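Long-range contacts in nucleoporin NUP82 (Chaetomium thermophilum, PDB 5CWW), which probably serves as a structural component of the nuclear pore complex and as a docking partner for transport factors, here represented by its N-terminal beta-propeller domain: residues 196-201 / 220-225; 249-254 / 276-281; 282-287 / 365-370. All coordinates share one frame; numbering follows the deposited sequence.

Interaction 1 of 3, residues 196-201 / 220-225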
loop_
_atom_site.group_PDB
_atom_site.type_symbol
_atom_site.label_atom_id
_atom_site.label_comp_id
_atom_site.label_asym_id
_atom_site.label_seq_id
_atom_site.Cartn_x
_atom_site.Cartn_y
_atom_site.Cartn_z
ATOM N N ASP B 196 2.654 -7.969 6.502
ATOM C CA ASP B 196 1.955 -9.225 6.243
ATOM C C ASP B 196 0.584 -8.963 5.618
ATOM O O ASP B 196 -0.327 -9.783 5.722
ATOM C CB ASP B 196 1.828 -10.052 7.530
ATOM C CG ASP B 196 0.987 -9.374 8.597
ATOM O OD1 ASP B 196 0.825 -8.137 8.550
ATOM O OD2 ASP B 196 0.497 -10.087 9.497
ATOM N N ALA B 197 0.458 -7.808 4.967
ATOM C CA ALA B 197 -0.669 -7.514 4.086
ATOM C C ALA B 197 -2.022 -7.553 4.790
ATOM O O ALA B 197 -2.993 -8.079 4.248
ATOM C CB ALA B 197 -0.669 -8.484 2.904
ATOM N N ILE B 198 -2.083 -6.999 5.995
ATOM C CA ILE B 198 -3.363 -6.800 6.659
ATOM C C ILE B 198 -3.761 -5.334 6.545
ATOM O O ILE B 198 -3.023 -4.445 6.968
ATOM C CB ILE B 198 -3.314 -7.230 8.133
ATOM C CG1 ILE B 198 -2.985 -8.724 8.225
ATOM C CG2 ILE B 198 -4.649 -6.955 8.807
ATOM C CD1 ILE B 198 -2.537 -9.161 9.583
ATOM N N VAL B 199 -4.931 -5.098 5.963
ATOM C CA VAL B 199 -5.449 -3.753 5.754
ATOM C C VAL B 199 -6.459 -3.435 6.845
ATOM O O VAL B 199 -7.409 -4.190 7.059
ATOM C CB VAL B 199 -6.109 -3.605 4.366
ATOM C CG1 VAL B 199 -6.665 -2.197 4.172
ATOM C CG2 VAL B 199 -5.110 -3.937 3.266
ATOM N N ARG B 200 -6.243 -2.323 7.538
ATOM C CA ARG B 200 -7.115 -1.928 8.636
ATOM C C ARG B 200 -7.597 -0.493 8.487
ATOM O O ARG B 200 -6.798 0.436 8.356
ATOM C CB ARG B 200 -6.393 -2.107 9.973
ATOM C CG ARG B 200 -6.433 -3.538 10.491
ATOM C CD ARG B 200 -5.700 -3.670 11.812
ATOM N NE ARG B 200 -4.285 -3.974 11.614
ATOM C CZ ARG B 200 -3.727 -5.170 11.777
ATOM N NH1 ARG B 200 -4.445 -6.213 12.164
ATOM N NH2 ARG B 200 -2.428 -5.319 11.562
ATOM N N VAL B 201 -8.917 -0.336 8.488
ATOM C CA VAL B 201 -9.555 0.971 8.422
ATOM C C VAL B 201 -9.949 1.437 9.826
ATOM O O VAL B 201 -10.726 0.771 10.514
ATOM C CB VAL B 201 -10.806 0.936 7.522
ATOM C CG1 VAL B 201 -11.433 2.327 7.421
ATOM C CG2 VAL B 201 -10.456 0.397 6.131
ATOM N N ASP B 220 -7.455 -9.434 5.878
ATOM C CA ASP B 220 -6.247 -10.196 5.596
ATOM C C ASP B 220 -6.207 -10.519 4.106
ATOM O O ASP B 220 -6.905 -11.420 3.638
ATOM C CB ASP B 220 -6.210 -11.478 6.430
ATOM C CG ASP B 220 -4.866 -12.183 6.369
ATOM O OD1 ASP B 220 -4.052 -11.866 5.473
ATOM O OD2 ASP B 220 -4.625 -13.065 7.221
ATOM N N LEU B 221 -5.391 -9.775 3.367
ATOM C CA LEU B 221 -5.282 -9.953 1.920
ATOM C C LEU B 221 -4.841 -11.364 1.533
ATOM O O LEU B 221 -5.163 -11.840 0.444
ATOM C CB LEU B 221 -4.313 -8.926 1.332
ATOM C CG LEU B 221 -4.667 -7.458 1.592
ATOM C CD1 LEU B 221 -3.665 -6.534 0.918
ATOM C CD2 LEU B 221 -6.076 -7.134 1.132
ATOM N N LYS B 222 -4.110 -12.031 2.421
ATOM C CA LYS B 222 -3.618 -13.376 2.145
ATOM C C LYS B 222 -4.766 -14.386 2.124
ATOM O O LYS B 222 -4.729 -15.357 1.369
ATOM C CB LYS B 222 -2.565 -13.781 3.176
ATOM C CG LYS B 222 -1.374 -12.831 3.234
ATOM C CD LYS B 222 -0.273 -13.350 4.149
ATOM C CE LYS B 222 -0.773 -13.575 5.575
ATOM N NZ LYS B 222 -1.394 -12.344 6.147
ATOM N N LYS B 223 -5.779 -14.156 2.955
ATOM C CA LYS B 223 -6.984 -14.976 2.929
ATOM C C LYS B 223 -7.817 -14.620 1.703
ATOM O O LYS B 223 -8.282 -15.495 0.974
ATOM C CB LYS B 223 -7.818 -14.781 4.199
ATOM C CG LYS B 223 -7.100 -15.109 5.504
ATOM C CD LYS B 223 -8.076 -15.094 6.677
ATOM C CE LYS B 223 -7.388 -15.367 8.010
ATOM N NZ LYS B 223 -6.703 -14.162 8.564
ATOM N N LEU B 224 -7.991 -13.319 1.487
ATOM C CA LEU B 224 -8.803 -12.810 0.389
ATOM C C LEU B 224 -8.293 -13.248 -0.983
ATOM O O LEU B 224 -9.087 -13.553 -1.875
ATOM C CB LEU B 224 -8.850 -11.282 0.457
ATOM C CG LEU B 224 -9.651 -10.551 -0.620
ATOM C CD1 LEU B 224 -11.112 -10.954 -0.581
ATOM C CD2 LEU B 224 -9.503 -9.053 -0.435
ATOM N N ALA B 225 -6.975 -13.295 -1.141
ATOM C CA ALA B 225 -6.368 -13.622 -2.431
ATOM C C ALA B 225 -6.769 -15.015 -2.906
ATOM O O ALA B 225 -6.901 -15.254 -4.106
ATOM C CB ALA B 225 -4.850 -13.517 -2.344
#
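In a four-stranded antiparallel propeller blade, the outermost strand 217-220 runs directly into helix 221-225, and the first residues of that helix meet the turn that opens strand 198-203. Ile198 and Asp220 form an antiparallel non-hydrogen-bonded pair with CA atoms 4.6 Å apart, and one step on Leu221 N gives its hydrogen to Ala197 O over 3.1 Å. Asp220 is the N-cap: its OD1 accepts from Lys222 N, which lies above the carboxylate plane. Aspartate suits the place because a short acidic side chain can fold back on the first turn, where bare N-H groups need an acceptor. The same OD1 takes Lys222 NZ at 2.8 Å on its syn side, from the other face of that plane. This salt bridge probably favours the ionised form of the carboxylate; in the conformer given, Lys223 NZ adds to it, meeting Asp220 OD2 at 2.7 Å and also Gly235 O. Bends at chi3 (-58°) and chi4 (-55°) curl the Lys222 chain back until NZ also donates to Asp196 O, 2.8 Å away in the carbonyl plane. A leucine in place of Lys222 would probably leave Asp196 O without this donor and Asp220 with one salt bridge fewer. Apart from the polar network, Leu221 points its CB toward the strand. Ala197, small enough to let the helix approach, puts CB 4.0 Å from Leu221 CB, and Val199 CG2 meets Leu221 CG and CD1, the latter at 3.8 Å.

Interaction 2 of 3, residues 249-254 / 276-281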
loop_
_atom_site.group_PDB
_atom_site.type_symbol
_atom_site.label_atom_id
_atom_site.label_comp_id
_atom_site.label_asym_id
_atom_site.label_seq_id
_atom_site.Cartn_x
_atom_site.Cartn_y
_atom_site.Cartn_z
ATOM N N ALA B 249 4.772 -15.083 2.732
ATOM C CA ALA B 249 5.637 -14.363 3.658
ATOM C C ALA B 249 6.547 -13.394 2.903
ATOM O O ALA B 249 6.905 -12.337 3.425
ATOM C CB ALA B 249 6.464 -15.338 4.483
ATOM N N PHE B 250 6.917 -13.760 1.676
ATOM C CA PHE B 250 7.719 -12.882 0.824
ATOM C C PHE B 250 6.939 -12.399 -0.395
ATOM O O PHE B 250 7.141 -11.281 -0.858
ATOM C CB PHE B 250 9.003 -13.590 0.369
ATOM C CG PHE B 250 8.768 -14.792 -0.505
ATOM C CD1 PHE B 250 8.510 -14.646 -1.858
ATOM C CD2 PHE B 250 8.834 -16.072 0.023
ATOM C CE1 PHE B 250 8.299 -15.748 -2.663
ATOM C CE2 PHE B 250 8.626 -17.179 -0.779
ATOM C CZ PHE B 250 8.360 -17.017 -2.123
ATOM N N ASP B 251 6.042 -13.233 -0.909
ATOM C CA ASP B 251 5.352 -12.913 -2.154
ATOM C C ASP B 251 4.245 -11.886 -1.937
ATOM O O ASP B 251 3.849 -11.192 -2.876
ATOM C CB ASP B 251 4.770 -14.178 -2.792
ATOM C CG ASP B 251 4.955 -14.215 -4.306
ATOM O OD1 ASP B 251 5.418 -13.213 -4.893
ATOM O OD2 ASP B 251 4.621 -15.253 -4.915
ATOM N N MET B 252 3.752 -11.789 -0.704
ATOM C CA MET B 252 2.781 -10.758 -0.352
ATOM C C MET B 252 3.295 -9.904 0.804
ATOM O O MET B 252 2.516 -9.398 1.612
ATOM C CB MET B 252 1.430 -11.384 0.001
ATOM C CG MET B 252 0.725 -12.016 -1.196
ATOM S SD MET B 252 -0.987 -12.491 -0.876
ATOM C CE MET B 252 -1.775 -10.879 -0.832
ATOM N N GLU B 253 4.614 -9.758 0.885
ATOM C CA GLU B 253 5.211 -8.792 1.799
ATOM C C GLU B 253 4.995 -7.399 1.218
ATOM O O GLU B 253 5.512 -7.085 0.149
ATOM C CB GLU B 253 6.701 -9.069 2.004
ATOM C CG GLU B 253 7.363 -8.152 3.023
ATOM C CD GLU B 253 8.865 -8.334 3.085
ATOM O OE1 GLU B 253 9.372 -8.736 4.151
ATOM O OE2 GLU B 253 9.542 -8.069 2.069
ATOM N N VAL B 254 4.238 -6.565 1.923
ATOM C CA VAL B 254 3.887 -5.244 1.408
ATOM C C VAL B 254 5.050 -4.272 1.535
ATOM O O VAL B 254 5.682 -4.180 2.589
ATOM C CB VAL B 254 2.664 -4.657 2.142
ATOM C CG1 VAL B 254 2.284 -3.294 1.559
ATOM C CG2 VAL B 254 1.483 -5.616 2.058
ATOM N N MET B 276 4.020 -4.895 -3.517
ATOM C CA MET B 276 4.755 -5.887 -2.745
ATOM C C MET B 276 6.239 -5.807 -3.069
ATOM O O MET B 276 6.615 -5.438 -4.180
ATOM C CB MET B 276 4.233 -7.292 -3.052
ATOM C CG MET B 276 2.720 -7.431 -2.959
ATOM S SD MET B 276 2.093 -7.196 -1.281
ATOM C CE MET B 276 0.339 -7.413 -1.553
ATOM N N THR B 277 7.083 -6.160 -2.105
ATOM C CA THR B 277 8.523 -6.172 -2.330
ATOM C C THR B 277 8.894 -7.242 -3.354
ATOM O O THR B 277 9.975 -7.207 -3.935
ATOM C CB THR B 277 9.309 -6.424 -1.027
ATOM O OG1 THR B 277 8.890 -7.663 -0.441
ATOM C CG2 THR B 277 9.086 -5.294 -0.036
ATOM N N SER B 278 7.992 -8.190 -3.581
ATOM C CA SER B 278 8.223 -9.231 -4.573
ATOM C C SER B 278 8.144 -8.673 -5.993
ATOM O O SER B 278 8.612 -9.306 -6.936
ATOM C CB SER B 278 7.207 -10.362 -4.407
ATOM O OG SER B 278 5.896 -9.905 -4.693
ATOM N N GLY B 279 7.541 -7.495 -6.135
ATOM C CA GLY B 279 7.404 -6.842 -7.428
ATOM C C GLY B 279 5.975 -6.775 -7.937
ATOM O O GLY B 279 5.707 -6.155 -8.964
ATOM N N ASP B 280 5.054 -7.404 -7.216
ATOM C CA ASP B 280 3.660 -7.458 -7.640
ATOM C C ASP B 280 2.872 -6.241 -7.173
ATOM O O ASP B 280 3.211 -5.604 -6.173
ATOM C CB ASP B 280 2.995 -8.735 -7.125
ATOM C CG ASP B 280 3.588 -9.990 -7.736
ATOM O OD1 ASP B 280 4.141 -9.908 -8.852
ATOM O OD2 ASP B 280 3.498 -11.063 -7.102
ATOM N N VAL B 281 1.809 -5.937 -7.913
ATOM C CA VAL B 281 0.941 -4.807 -7.620
ATOM C C VAL B 281 -0.489 -5.311 -7.504
ATOM O O VAL B 281 -0.917 -6.161 -8.283
ATOM C CB VAL B 281 1.033 -3.718 -8.720
ATOM C CG1 VAL B 281 0.005 -2.618 -8.498
ATOM C CG2 VAL B 281 2.438 -3.132 -8.774
HETATM O O HOH W 1 9.442 -10.119 -0.894
HETATM O O HOH W 2 2.131 -11.238 -4.916
HETATM O O HOH W 3 5.157 -13.256 -7.570
#
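Met276 packs tightly under residues 252-254, whereas Ser278 and Asp280 face Asp251 across a polar, watered side. In the close part Val254 and Met276 are an antiparallel non-hydrogen-bonded pair, CA to CA 4.3 Å, and Thr277 N bonds to Glu253 O at 2.9 Å. The flexible thioether of Met276, bent at chi2 (-66°), lays SD 3.7 Å from Val254 CG2 and carries CE alongside Met252 CE; the two methionines point the same way. Glu253, its CG anti to the backbone N (chi1 -176°), extends across Thr277 at a slant, and Thr277 OG1 donates to the anti lone pair of Glu253 OE2 over 2.6 Å. The same OG1 accepts a hydrogen bond from a water that also donates to Phe250 O.

The other side is looser. Ser278 OG reaches Asp251 O at 3.0 Å, but from above the carbonyl plane. Asp251 OD1 and Asp280 OD2 stand 3.6 Å apart; one water donates to both, which probably eases their repulsion, and another joins Asp280 OD2 to Asp251 O. Asp251 OD2 accepts from the backbone of another protein's chain.

The turn Met276-Gly279 connects strands 272-276 and 281-284, so the contact sets the end of helix 248-251 against this hairpin, with Met252 reaching over to Leu221 and Lys222 of helix 221-225.

Interaction 3 of 3, residues 282-287 / 365-370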
loop_
_atom_site.group_PDB
_atom_site.type_symbol
_atom_site.label_atom_id
_atom_site.label_comp_id
_atom_site.label_asym_id
_atom_site.label_seq_id
_atom_site.Cartn_x
_atom_site.Cartn_y
_atom_site.Cartn_z
ATOM N N TYR B 282 -1.220 -4.777 -6.530
ATOM C CA TYR B 282 -2.602 -5.168 -6.290
ATOM C C TYR B 282 -3.489 -3.942 -6.126
ATOM O O TYR B 282 -3.007 -2.855 -5.809
ATOM C CB TYR B 282 -2.706 -6.039 -5.036
ATOM C CG TYR B 282 -2.070 -7.403 -5.159
ATOM C CD1 TYR B 282 -0.727 -7.592 -4.867
ATOM C CD2 TYR B 282 -2.818 -8.504 -5.547
ATOM C CE1 TYR B 282 -0.145 -8.840 -4.969
ATOM C CE2 TYR B 282 -2.245 -9.754 -5.654
ATOM C CZ TYR B 282 -0.909 -9.918 -5.362
ATOM O OH TYR B 282 -0.336 -11.163 -5.463
ATOM N N ALA B 283 -4.789 -4.130 -6.324
ATOM C CA ALA B 283 -5.762 -3.068 -6.108
ATOM C C ALA B 283 -7.000 -3.607 -5.403
ATOM O O ALA B 283 -7.437 -4.724 -5.669
ATOM C CB ALA B 283 -6.143 -2.418 -7.431
ATOM N N LEU B 284 -7.546 -2.803 -4.495
ATOM C CA LEU B 284 -8.790 -3.118 -3.799
ATOM C C LEU B 284 -9.819 -2.038 -4.073
ATOM O O LEU B 284 -9.586 -0.872 -3.762
ATOM C CB LEU B 284 -8.568 -3.216 -2.290
ATOM C CG LEU B 284 -8.125 -4.519 -1.635
ATOM C CD1 LEU B 284 -8.001 -4.271 -0.141
ATOM C CD2 LEU B 284 -9.097 -5.659 -1.906
ATOM N N CYS B 285 -10.966 -2.419 -4.623
ATOM C CA CYS B 285 -11.991 -1.439 -4.964
ATOM C C CYS B 285 -13.386 -2.060 -4.983
ATOM O O CYS B 285 -13.581 -3.104 -5.599
ATOM C CB CYS B 285 -11.680 -0.818 -6.327
ATOM S SG CYS B 285 -12.959 0.279 -6.952
ATOM N N PRO B 286 -14.370 -1.413 -4.330
ATOM C CA PRO B 286 -14.327 -0.149 -3.587
ATOM C C PRO B 286 -14.060 -0.329 -2.093
ATOM O O PRO B 286 -14.827 -1.013 -1.416
ATOM C CB PRO B 286 -15.726 0.417 -3.812
ATOM C CG PRO B 286 -16.595 -0.790 -3.877
ATOM C CD PRO B 286 -15.747 -1.933 -4.404
ATOM N N LEU B 287 -12.990 0.284 -1.595
ATOM C CA LEU B 287 -12.657 0.224 -0.177
ATOM C C LEU B 287 -13.148 1.487 0.522
ATOM O O LEU B 287 -12.616 2.574 0.293
ATOM C CB LEU B 287 -11.149 0.060 0.020
ATOM C CG LEU B 287 -10.678 -0.068 1.471
ATOM C CD1 LEU B 287 -11.202 -1.350 2.106
ATOM C CD2 LEU B 287 -9.161 -0.012 1.549
ATOM N N LEU B 365 -18.796 -6.271 2.141
ATOM C CA LEU B 365 -17.957 -5.202 2.676
ATOM C C LEU B 365 -16.550 -5.245 2.093
ATOM O O LEU B 365 -15.905 -4.209 1.926
ATOM C CB LEU B 365 -17.878 -5.291 4.201
ATOM C CG LEU B 365 -19.195 -5.259 4.979
ATOM C CD1 LEU B 365 -18.907 -5.114 6.469
ATOM C CD2 LEU B 365 -20.115 -4.147 4.499
ATOM N N VAL B 366 -16.081 -6.450 1.787
ATOM C CA VAL B 366 -14.715 -6.647 1.321
ATOM C C VAL B 366 -14.700 -6.843 -0.194
ATOM O O VAL B 366 -15.254 -7.817 -0.697
ATOM C CB VAL B 366 -14.061 -7.857 2.011
ATOM C CG1 VAL B 366 -12.607 -8.012 1.580
ATOM C CG2 VAL B 366 -14.154 -7.707 3.526
ATOM N N PRO B 367 -14.075 -5.911 -0.932
ATOM C CA PRO B 367 -14.000 -6.107 -2.381
ATOM C C PRO B 367 -12.997 -7.189 -2.760
ATOM O O PRO B 367 -12.180 -7.598 -1.935
ATOM C CB PRO B 367 -13.556 -4.738 -2.898
ATOM C CG PRO B 367 -12.811 -4.135 -1.781
ATOM C CD PRO B 367 -13.438 -4.650 -0.515
ATOM N N LYS B 368 -13.081 -7.659 -3.997
ATOM C CA LYS B 368 -12.138 -8.638 -4.507
ATOM C C LYS B 368 -10.736 -8.048 -4.563
ATOM O O LYS B 368 -10.560 -6.872 -4.888
ATOM C CB LYS B 368 -12.562 -9.111 -5.898
ATOM C CG LYS B 368 -11.613 -10.119 -6.529
ATOM C CD LYS B 368 -12.056 -10.503 -7.929
ATOM C CE LYS B 368 -11.019 -11.384 -8.601
ATOM N NZ LYS B 368 -11.469 -11.848 -9.935
ATOM N N LEU B 369 -9.739 -8.859 -4.236
ATOM C CA LEU B 369 -8.355 -8.450 -4.424
ATOM C C LEU B 369 -7.992 -8.624 -5.892
ATOM O O LEU B 369 -8.057 -9.730 -6.425
ATOM C CB LEU B 369 -7.404 -9.264 -3.546
ATOM C CG LEU B 369 -5.938 -8.821 -3.622
ATOM C CD1 LEU B 369 -5.761 -7.410 -3.073
ATOM C CD2 LEU B 369 -5.038 -9.799 -2.889
ATOM N N GLN B 370 -7.630 -7.522 -6.539
ATOM C CA GLN B 370 -7.276 -7.531 -7.953
ATOM C C GLN B 370 -5.764 -7.572 -8.132
ATOM O O GLN B 370 -5.053 -6.699 -7.635
ATOM C CB GLN B 370 -7.854 -6.303 -8.658
ATOM C CG GLN B 370 -9.367 -6.210 -8.582
ATOM C CD GLN B 370 -9.917 -5.030 -9.354
ATOM O OE1 GLN B 370 -9.487 -4.755 -10.473
ATOM N NE2 GLN B 370 -10.869 -4.319 -8.756
HETATM O O HOH W 4 -11.516 -4.870 -6.005
HETATM O O HOH W 5 -15.493 -1.303 1.648
#
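Ala283 and Gln370 bind each other through two backbone hydrogen bonds: Ala283 N donates to Gln370 O, and Gln370 N to Ala283 O, each over 2.9 Å. They form an antiparallel hydrogen-bonded pair that adds the short strand 369-370 to the edge of strand 281-284. A weaker CA-H...O contact, Tyr282 CA to Gln370 O at 3.2 Å, extends the link by one residue.

Apolar packing fills the face bearing Leu284 and Leu369. Leu369 directs its branches to two neighbours: CG and CD2 lie against Tyr282 CD2, the former at 3.7 Å, while CD1 comes 3.9 Å from Leu284 CD2. The branched leucine can thus serve an aromatic ring and an aliphatic chain at once. Leu284 CD2 also sits 4.0 Å from Pro367 CG. Farther along, Pro367 and Pro286 slide past each other in opposite directions, with Pro367 CB 3.9 Å from Pro286 CD. Both prolines offer apolar ring surface for this packing, and having no N-H they cannot donate a backbone bond across the contact. The peptide bond before Pro286 is cis, which proline tolerates better than other residues.

A water also bridges the two segments. It accepts from Cys285 N and from Gln370 NE2, at 2.9 Å from the latter, and its oxygen lies 2.5 Å from Lys368 O; the amide of Gln370 also donates to Glu447 O.

Strand 369-370 is the outermost strand of the sheet within this chain, next to 281-284, whose other neighbour is 272-276, while Leu224 of helix 221-225 packs on Leu284 and Leu369.

All three contacts are largely buried, interaction 3 most fully, with nine of its ten touching residues buried. Interaction 1 has partly exposed Asp196 and Lys222, and interaction 2 is bordered by waters and another protein's chain. Interactions 2 and 3 belong to the same four-stranded sheet, at its hairpin turn and its outer edge; interaction 1 lies in the preceding blade. In interaction 1 lysine probably offsets the charge of an aspartate; interaction 2 brings acidic groups together, and interaction 3 relies mostly on aliphatic, proline and backbone contacts. Leu221 CD2 lies 3.7 Å from Leu284 CD1, Met276 CE 3.5 Å from Tyr282 CD1, and Ala197 packs on Val254, so the three share continuous apolar packing.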